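PDB 3NQK: uncharacterized protein from Bacteroides ovatus, which is of unknown function but appears to combine an N-terminal E-set-like beta region with a C-terminal BT_3044-like antiparallel beta region. Local coordinates for residues Tyr30-Asp35 with Pro311-Gln316; Thr70-Arg75 with Glu82-Glu87; Met232-Pro237 with Met241-Ile246. One frame throughout, in Å; residues are numbered along the deposited sequence.

The three contacts illustrate how a chain that is mostly strand ties its pieces together at short and long range. Interaction 1 spans nearly the whole chain, bringing strand 27-32 against the loop that follows strand 292-307, and both other contacts fall between its two partners in sequence. Interactions 1 and 2 reach the same mixed sheet but on opposite sides of the chain's centre, their own centres about 28 Å apart; interaction 2 sets helix 65-76 against the approach to strand 86-87. Interaction 3 lies in the C-terminal domain, its centre about 31 Å from each of the others. None touches another, so two local closures and one long-range tie hold separate regions.

Interaction 1 of 3, residues Tyr30-Asp35 with Pro311-Gln316; sequences YVRYKD and PDEDQQ
The end of strand 27-32 comes against the C-terminal loop where the Arg32 guanidinium meets Glu313 over one face and Asp314 at its edge. Arg32 CG stands anti to the backbone nitrogen (chi1 169°) and the chain bends at chi3, which brings the guanidinium against both acids. Asp314 OD1 lies at the guanidinium edge, the two planes nearly coplanar, and forms a salt bridge with Arg32 NH1; the modelled separation is too short to be trusted as a length. Glu313 instead stacks its carboxylate over the face, with its CG 3.4 Å from Arg32 NH1. Glu313 OE1 is 4.0 Å from Arg32 NH1 and well out of the guanidinium plane, so no N-H points at it. Arg32 NH2 turns to Asn159 OD1. Strand 27-32 runs parallel to strand 149-157 in the mixed sheet, and Phe157 of that neighbour touches both Arg32 and Asp314. The loop is shaped by an Asx motif: Gln315 N donates to Asp312 OD2 at 3.0 Å, meeting it from above the carboxylate plane. A water joins the acids, donating to Glu313 OE2 at 3.2 Å and to Asp314 OD2 at 2.7 Å, while Lys34 NZ gives it a weak bond.

Interaction 2 of 3, residues Thr70-Arg75 with Glu82-Glu87; sequences TLNIER and ELWYTE
Asn72, on helix 65-76, lays its side-chain amide along the backbone of Tyr85 and bonds it twice, a bidentate side-chain-to-backbone pairing that fastens the helix to the approach of strand 86-87 in the E-set-like part of the chain. Tyr85 N donates to Asn72 OD1 at 2.8 Å, nearly straight at 166°, with the donor tilted from the carbonyl plane. In return Asn72 ND2 donates to Tyr85 O at 2.9 Å. One residue thus offers both its N-H and its C=O to a single amide, and the two bonds together fix the rotation of that buried group. Asn72 CG sits beside its own backbone nitrogen, anti to the carbonyl carbon (chi1 -79°), a setting that places the amide alongside the Tyr85 backbone, with CB left over the indole. The same side chain also covers a ring: Asn72 CB stands over the face of Trp84, 3.6 Å from the centroid of the five-membered ring, in a CH-pi contact, while the amide plane is inclined to the indole by 26°. Trp84 NE1 is held by Ser77 O, which gives the indole a polar tether just beyond the helix. The Tyr85 ring is inclined only slightly to the amide plane, and its hydroxyl is hydrogen-bonded to Asp24 OD2; Lys124 adds a cation-pi contact. Flanking Asn72 on the helix are two apolar neighbours. Ile73 CG1 approaches Trp84 CZ2 obliquely at 4.2 Å, and Leu71 brings CD2 to within 4.0 Å of Tyr85 CE2.

Interaction 3 of 3, residues Met232-Pro237 with Met241-Ile246; sequences MKQDDP and MEFELI
Asp236 OD2 accepts a hydrogen bond at 3.0 Å from a water that itself accepts from Met241 N at 2.8 Å, so one water bridges the Met241 N-H to the carboxylate. The same oxygen also has a weak bond from Glu240 N and a long, weak ion pair with Lys217, while Asp236 OD1 receives Ser238 N; the carboxylate gathers the short connection around itself. Beyond this connection the contact rests mainly on side chains. Gln234 and Phe243 cross obliquely, with amide and ring planes 48° apart, and Gln234 OE1 comes to 3.4 Å from Phe243 CD2. A bend at chi2 (-77°) folds the amide back toward the ring. Close by, the methyl CE of selenomethionine Met241 rests 3.5 Å from Gln234 CB, on the side where Phe243 CB also approaches. The two pieces run nearly antiparallel, yet no hydrogen bond joins them directly: strand 230-234 pairs with 219-224 and strand 244-257 with 264-279, both within one curled antiparallel sheet, and the side chains fill the space between these strands. Phe243 is central to that filling. At its edge, near the ring plane, lies Met232 O, 3.7 Å from CE2, and its ring also meets Tyr275 and Ile220. Met232 CE lies 4.4 Å from Phe243 CZ, a loose apolar contact. With an alanine here the Phe243 ring would be gone, which would probably open a gap between the two segments and leave the Gln234 amide and the Met232 methyl without the surface they pack on. Farther along, selenomethionine Met232 and Leu245 cross at about a right angle, with Met232 CB 4.1 Å from Leu245 CD1; Phe273 of strand 264-279 touches the Met232 side chain too.

Interaction 1 of 3, residues Tyr30-Asp35 with Pro311-Gln316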
# COMPACT_ATOMS: atom_id res chain seq x y z
N TYR A 30 12.42 4.72 3.10
CA TYR A 30 12.67 4.87 1.68
C TYR A 30 11.69 5.82 1.08
O TYR A 30 10.49 5.61 1.17
CB TYR A 30 12.56 3.50 1.00
CG TYR A 30 13.61 2.51 1.48
CD1 TYR A 30 14.88 2.48 0.90
CD2 TYR A 30 13.37 1.66 2.55
CE1 TYR A 30 15.86 1.61 1.35
CE2 TYR A 30 14.35 0.77 3.00
CZ TYR A 30 15.59 0.76 2.39
OH TYR A 30 16.58 -0.10 2.84
N VAL A 31 12.20 6.88 0.46
CA VAL A 31 11.32 7.86 -0.20
C VAL A 31 11.73 8.04 -1.64
O VAL A 31 12.91 8.17 -1.95
CB VAL A 31 11.36 9.21 0.51
CG1 VAL A 31 11.21 9.00 2.00
CG2 VAL A 31 12.62 9.92 0.23
N ARG A 32 10.76 8.01 -2.54
CA ARG A 32 11.06 8.11 -3.95
C ARG A 32 11.34 9.55 -4.36
O ARG A 32 10.59 10.45 -4.00
CB ARG A 32 9.91 7.54 -4.80
CG ARG A 32 10.04 7.85 -6.31
CD ARG A 32 9.05 7.05 -7.17
NE ARG A 32 9.69 5.89 -7.81
CZ ARG A 32 9.33 4.62 -7.63
NH1 ARG A 32 8.33 4.29 -6.83
NH2 ARG A 32 9.97 3.66 -8.28
N TYR A 33 12.44 9.75 -5.08
CA TYR A 33 12.73 11.05 -5.65
C TYR A 33 11.87 11.22 -6.88
O TYR A 33 12.06 10.52 -7.86
CB TYR A 33 14.21 11.14 -6.03
CG TYR A 33 14.67 12.54 -6.37
CD1 TYR A 33 14.25 13.18 -7.54
CD2 TYR A 33 15.53 13.23 -5.53
CE1 TYR A 33 14.67 14.48 -7.85
CE2 TYR A 33 15.95 14.55 -5.83
CZ TYR A 33 15.52 15.16 -6.99
OH TYR A 33 15.95 16.44 -7.28
N LYS A 34 10.90 12.12 -6.82
CA LYS A 34 9.96 12.29 -7.94
C LYS A 34 10.19 13.58 -8.72
O LYS A 34 11.17 13.71 -9.45
CB LYS A 34 8.50 12.22 -7.44
CG LYS A 34 7.84 10.86 -7.62
CD LYS A 34 6.37 10.88 -7.16
CE LYS A 34 6.25 11.05 -5.63
NZ LYS A 34 4.88 10.79 -5.13
N ASP A 35 9.27 14.52 -8.60
CA ASP A 35 9.26 15.69 -9.48
C ASP A 35 9.79 16.91 -8.75
O ASP A 35 9.18 17.41 -7.78
CB ASP A 35 7.83 15.94 -10.01
CG ASP A 35 7.28 14.72 -10.84
OD1 ASP A 35 8.10 13.97 -11.45
OD2 ASP A 35 6.04 14.54 -10.87
N PRO A 311 -0.47 -2.62 -6.15
CA PRO A 311 -0.40 -1.79 -7.36
C PRO A 311 0.44 -0.47 -7.19
O PRO A 311 1.08 -0.03 -8.15
CB PRO A 311 -1.87 -1.47 -7.63
CG PRO A 311 -2.52 -1.45 -6.24
CD PRO A 311 -1.65 -2.30 -5.32
N ASP A 312 0.41 0.13 -5.98
CA ASP A 312 1.20 1.35 -5.71
C ASP A 312 2.71 1.10 -5.95
O ASP A 312 3.28 0.15 -5.43
CB ASP A 312 0.99 1.81 -4.27
CG ASP A 312 1.78 3.08 -3.94
OD1 ASP A 312 1.64 4.08 -4.68
OD2 ASP A 312 2.52 3.09 -2.92
N GLU A 313 3.34 1.99 -6.71
CA GLU A 313 4.73 1.80 -7.14
C GLU A 313 5.75 1.82 -5.98
O GLU A 313 6.78 1.13 -6.05
CB GLU A 313 5.13 2.82 -8.22
CG GLU A 313 5.06 4.30 -7.78
CD GLU A 313 5.50 5.27 -8.90
OE1 GLU A 313 5.88 4.78 -9.99
OE2 GLU A 313 5.46 6.50 -8.67
N ASP A 314 5.47 2.58 -4.94
CA ASP A 314 6.39 2.67 -3.78
C ASP A 314 6.16 1.54 -2.79
O ASP A 314 7.11 0.92 -2.31
CB ASP A 314 6.20 4.01 -3.05
CG ASP A 314 6.65 5.20 -3.87
OD1 ASP A 314 7.10 5.00 -5.01
OD2 ASP A 314 6.56 6.34 -3.36
N GLN A 315 4.90 1.32 -2.44
CA GLN A 315 4.52 0.35 -1.43
C GLN A 315 4.89 -1.09 -1.84
O GLN A 315 5.26 -1.91 -1.00
CB GLN A 315 3.00 0.47 -1.14
CG GLN A 315 2.41 -0.56 -0.10
CD GLN A 315 2.83 -0.27 1.36
OE1 GLN A 315 2.84 0.89 1.80
NE2 GLN A 315 3.12 -1.33 2.11
N GLN A 316 4.84 -1.36 -3.15
CA GLN A 316 5.06 -2.72 -3.68
C GLN A 316 6.51 -3.23 -3.53
O GLN A 316 6.73 -4.44 -3.56
CB GLN A 316 4.62 -2.80 -5.17
CG GLN A 316 5.51 -2.01 -6.16
CD GLN A 316 5.00 -2.07 -7.63
OE1 GLN A 316 3.84 -2.39 -7.89
NE2 GLN A 316 5.89 -1.75 -8.57
O HOH W 1 5.72 7.55 -5.61

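Interaction 2 of 3, residues Thr70-Arg75 with Glu82-Glu87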
# COMPACT_ATOMS: atom_id res chain seq x y z
N THR A 70 24.74 11.58 20.41
CA THR A 70 24.99 10.50 21.36
C THR A 70 25.14 9.17 20.64
O THR A 70 26.09 8.44 20.88
CB THR A 70 23.86 10.39 22.41
OG1 THR A 70 24.17 11.23 23.51
CG2 THR A 70 23.69 8.94 22.91
N LEU A 71 24.22 8.88 19.72
CA LEU A 71 24.27 7.64 18.97
C LEU A 71 25.60 7.50 18.24
O LEU A 71 26.29 6.50 18.38
CB LEU A 71 23.13 7.59 17.96
CG LEU A 71 23.03 6.29 17.18
CD1 LEU A 71 22.70 5.15 18.12
CD2 LEU A 71 21.98 6.40 16.07
N ASN A 72 25.96 8.52 17.46
CA ASN A 72 27.22 8.50 16.72
C ASN A 72 28.40 8.13 17.59
O ASN A 72 29.26 7.36 17.16
CB ASN A 72 27.48 9.86 16.06
CG ASN A 72 26.68 10.05 14.78
OD1 ASN A 72 26.25 9.08 14.14
ND2 ASN A 72 26.50 11.30 14.39
N ILE A 73 28.47 8.68 18.79
CA ILE A 73 29.59 8.41 19.70
C ILE A 73 29.55 7.00 20.21
O ILE A 73 30.57 6.35 20.33
CB ILE A 73 29.57 9.35 20.92
CG1 ILE A 73 30.00 10.76 20.52
CG2 ILE A 73 30.51 8.81 22.02
CD1 ILE A 73 29.99 11.76 21.70
N GLU A 74 28.35 6.55 20.53
CA GLU A 74 28.17 5.24 21.09
C GLU A 74 28.47 4.16 20.05
O GLU A 74 29.13 3.18 20.34
CB GLU A 74 26.72 5.07 21.61
CG GLU A 74 26.53 3.90 22.56
CD GLU A 74 27.39 4.01 23.82
OE1 GLU A 74 27.73 5.16 24.23
OE2 GLU A 74 27.74 2.96 24.40
N ARG A 75 28.02 4.37 18.83
CA ARG A 75 28.13 3.34 17.84
C ARG A 75 29.49 3.38 17.13
O ARG A 75 30.11 2.36 16.92
CB ARG A 75 26.98 3.44 16.82
CG ARG A 75 26.46 2.06 16.31
CD ARG A 75 27.63 1.16 15.73
NE ARG A 75 27.13 -0.05 15.05
N GLU A 82 33.92 9.71 10.00
CA GLU A 82 33.55 9.36 8.64
C GLU A 82 32.31 8.41 8.60
O GLU A 82 31.57 8.41 7.62
CB GLU A 82 34.75 8.76 7.87
CG GLU A 82 35.19 7.35 8.31
CD GLU A 82 36.17 7.36 9.47
OE1 GLU A 82 36.46 8.46 10.00
OE2 GLU A 82 36.64 6.26 9.86
N LEU A 83 32.09 7.66 9.67
CA LEU A 83 30.95 6.74 9.73
C LEU A 83 29.71 7.37 10.40
O LEU A 83 28.68 6.72 10.53
CB LEU A 83 31.32 5.48 10.51
CG LEU A 83 32.49 4.64 10.05
CD1 LEU A 83 32.69 3.44 11.00
CD2 LEU A 83 32.30 4.16 8.63
N TRP A 84 29.83 8.62 10.84
CA TRP A 84 28.75 9.27 11.60
C TRP A 84 27.53 9.58 10.77
O TRP A 84 27.62 9.85 9.58
CB TRP A 84 29.25 10.59 12.20
CG TRP A 84 29.98 10.46 13.45
CD1 TRP A 84 30.79 9.43 13.83
CD2 TRP A 84 30.10 11.46 14.46
NE1 TRP A 84 31.36 9.70 15.03
CE2 TRP A 84 30.96 10.94 15.44
CE3 TRP A 84 29.55 12.73 14.64
CZ2 TRP A 84 31.27 11.65 16.61
CZ3 TRP A 84 29.85 13.43 15.80
CH2 TRP A 84 30.70 12.89 16.77
N TYR A 85 26.39 9.59 11.43
CA TYR A 85 25.18 10.07 10.82
C TYR A 85 25.19 11.60 10.86
O TYR A 85 25.81 12.20 11.73
CB TYR A 85 23.98 9.55 11.58
CG TYR A 85 23.81 8.07 11.51
CD1 TYR A 85 23.43 7.46 10.33
CD2 TYR A 85 23.98 7.27 12.63
CE1 TYR A 85 23.25 6.09 10.25
CE2 TYR A 85 23.79 5.89 12.56
CZ TYR A 85 23.43 5.31 11.36
OH TYR A 85 23.23 3.96 11.28
N THR A 86 24.53 12.22 9.90
CA THR A 86 24.50 13.65 9.84
C THR A 86 23.07 14.16 9.90
O THR A 86 22.21 13.67 9.20
CB THR A 86 25.15 14.13 8.59
OG1 THR A 86 26.50 13.65 8.56
CG2 THR A 86 25.14 15.68 8.53
N GLU A 87 22.82 15.12 10.78
CA GLU A 87 21.49 15.65 10.96
C GLU A 87 21.00 16.26 9.67
O GLU A 87 21.71 17.01 9.05
CB GLU A 87 21.47 16.70 12.06
CG GLU A 87 20.09 17.27 12.34
CD GLU A 87 20.10 18.35 13.40
OE1 GLU A 87 21.05 18.38 14.22
OE2 GLU A 87 19.15 19.16 13.42

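Interaction 3 of 3, residues Met232-Pro237 with Met241-Ile246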
# COMPACT_ATOMS: atom_id res chain seq x y z
N MSE A 232 28.18 9.18 -18.33
CA MSE A 232 28.96 8.98 -17.11
C MSE A 232 30.02 10.03 -17.07
O MSE A 232 30.82 10.13 -17.98
CB MSE A 232 29.62 7.61 -17.10
CG MSE A 232 28.68 6.45 -17.04
SE MSE A 232 29.63 4.77 -16.76
CE MSE A 232 30.61 5.23 -15.18
N LYS A 233 30.04 10.81 -16.01
CA LYS A 233 31.03 11.88 -15.89
C LYS A 233 31.39 12.09 -14.43
O LYS A 233 30.55 11.95 -13.56
CB LYS A 233 30.46 13.16 -16.47
CG LYS A 233 31.50 14.24 -16.74
CD LYS A 233 30.85 15.54 -17.26
CE LYS A 233 31.89 16.66 -17.43
NZ LYS A 233 31.27 17.94 -17.88
N GLN A 234 32.65 12.39 -14.17
CA GLN A 234 33.09 12.69 -12.80
C GLN A 234 32.33 13.88 -12.29
O GLN A 234 31.97 14.78 -13.07
CB GLN A 234 34.60 12.97 -12.73
CG GLN A 234 35.02 14.36 -13.24
CD GLN A 234 35.03 14.48 -14.76
OE1 GLN A 234 34.94 13.48 -15.47
NE2 GLN A 234 35.19 15.71 -15.26
N ASP A 235 32.07 13.91 -10.99
CA ASP A 235 31.34 15.01 -10.36
C ASP A 235 32.28 16.18 -10.15
O ASP A 235 31.90 17.32 -10.35
CB ASP A 235 30.76 14.56 -9.02
CG ASP A 235 30.03 15.67 -8.29
OD1 ASP A 235 28.89 15.99 -8.69
OD2 ASP A 235 30.56 16.17 -7.29
N ASP A 236 33.53 15.88 -9.77
CA ASP A 236 34.55 16.90 -9.54
C ASP A 236 34.82 17.70 -10.80
O ASP A 236 35.38 17.18 -11.76
CB ASP A 236 35.86 16.25 -9.06
CG ASP A 236 36.94 17.30 -8.69
OD1 ASP A 236 36.72 18.52 -8.90
OD2 ASP A 236 38.01 16.89 -8.19
N PRO A 237 34.46 18.98 -10.79
CA PRO A 237 34.68 19.79 -11.98
C PRO A 237 36.14 19.81 -12.46
O PRO A 237 36.37 19.90 -13.65
CB PRO A 237 34.24 21.20 -11.54
CG PRO A 237 34.04 21.13 -10.03
CD PRO A 237 33.77 19.72 -9.71
N MSE A 241 40.80 13.08 -10.10
CA MSE A 241 40.98 11.63 -10.24
C MSE A 241 41.26 11.23 -11.68
O MSE A 241 41.43 10.06 -11.97
CB MSE A 241 39.76 10.86 -9.71
CG MSE A 241 38.51 10.98 -10.55
SE MSE A 241 37.29 9.49 -10.21
CE MSE A 241 35.66 10.41 -10.61
N GLU A 242 41.33 12.21 -12.59
CA GLU A 242 41.60 11.96 -14.00
C GLU A 242 40.68 10.85 -14.55
O GLU A 242 41.14 9.87 -15.17
CB GLU A 242 43.09 11.57 -14.22
CG GLU A 242 44.13 12.70 -13.88
CD GLU A 242 43.97 13.97 -14.76
OE1 GLU A 242 43.68 13.84 -15.98
OE2 GLU A 242 44.16 15.09 -14.23
N PHE A 243 39.38 11.01 -14.32
CA PHE A 243 38.41 10.10 -14.86
C PHE A 243 38.38 10.22 -16.36
O PHE A 243 38.46 11.32 -16.90
CB PHE A 243 37.03 10.43 -14.33
CG PHE A 243 35.94 9.60 -14.93
CD1 PHE A 243 35.68 8.32 -14.44
CD2 PHE A 243 35.15 10.11 -15.96
CE1 PHE A 243 34.64 7.55 -14.98
CE2 PHE A 243 34.11 9.34 -16.50
CZ PHE A 243 33.86 8.06 -16.01
N GLU A 244 38.21 9.08 -17.03
CA GLU A 244 38.19 9.05 -18.49
C GLU A 244 37.31 7.88 -18.98
O GLU A 244 37.63 6.71 -18.77
CB GLU A 244 39.61 8.90 -19.02
CG GLU A 244 39.79 9.32 -20.48
CD GLU A 244 41.17 8.91 -21.04
OE1 GLU A 244 42.08 8.59 -20.22
OE2 GLU A 244 41.33 8.88 -22.29
N LEU A 245 36.19 8.21 -19.60
CA LEU A 245 35.27 7.21 -20.10
C LEU A 245 35.84 6.57 -21.35
O LEU A 245 36.40 7.25 -22.20
CB LEU A 245 33.93 7.87 -20.41
CG LEU A 245 32.78 6.93 -20.77
CD1 LEU A 245 32.42 6.04 -19.60
CD2 LEU A 245 31.56 7.75 -21.24
N ILE A 246 35.69 5.26 -21.46
CA ILE A 246 36.17 4.53 -22.64
C ILE A 246 35.00 3.81 -23.35
O ILE A 246 34.41 2.88 -22.81
CB ILE A 246 37.22 3.50 -22.25
CG1 ILE A 246 38.45 4.21 -21.70
CG2 ILE A 246 37.60 2.59 -23.47
CD1 ILE A 246 39.46 3.27 -21.07
O HOH W 2 38.45 14.02 -8.79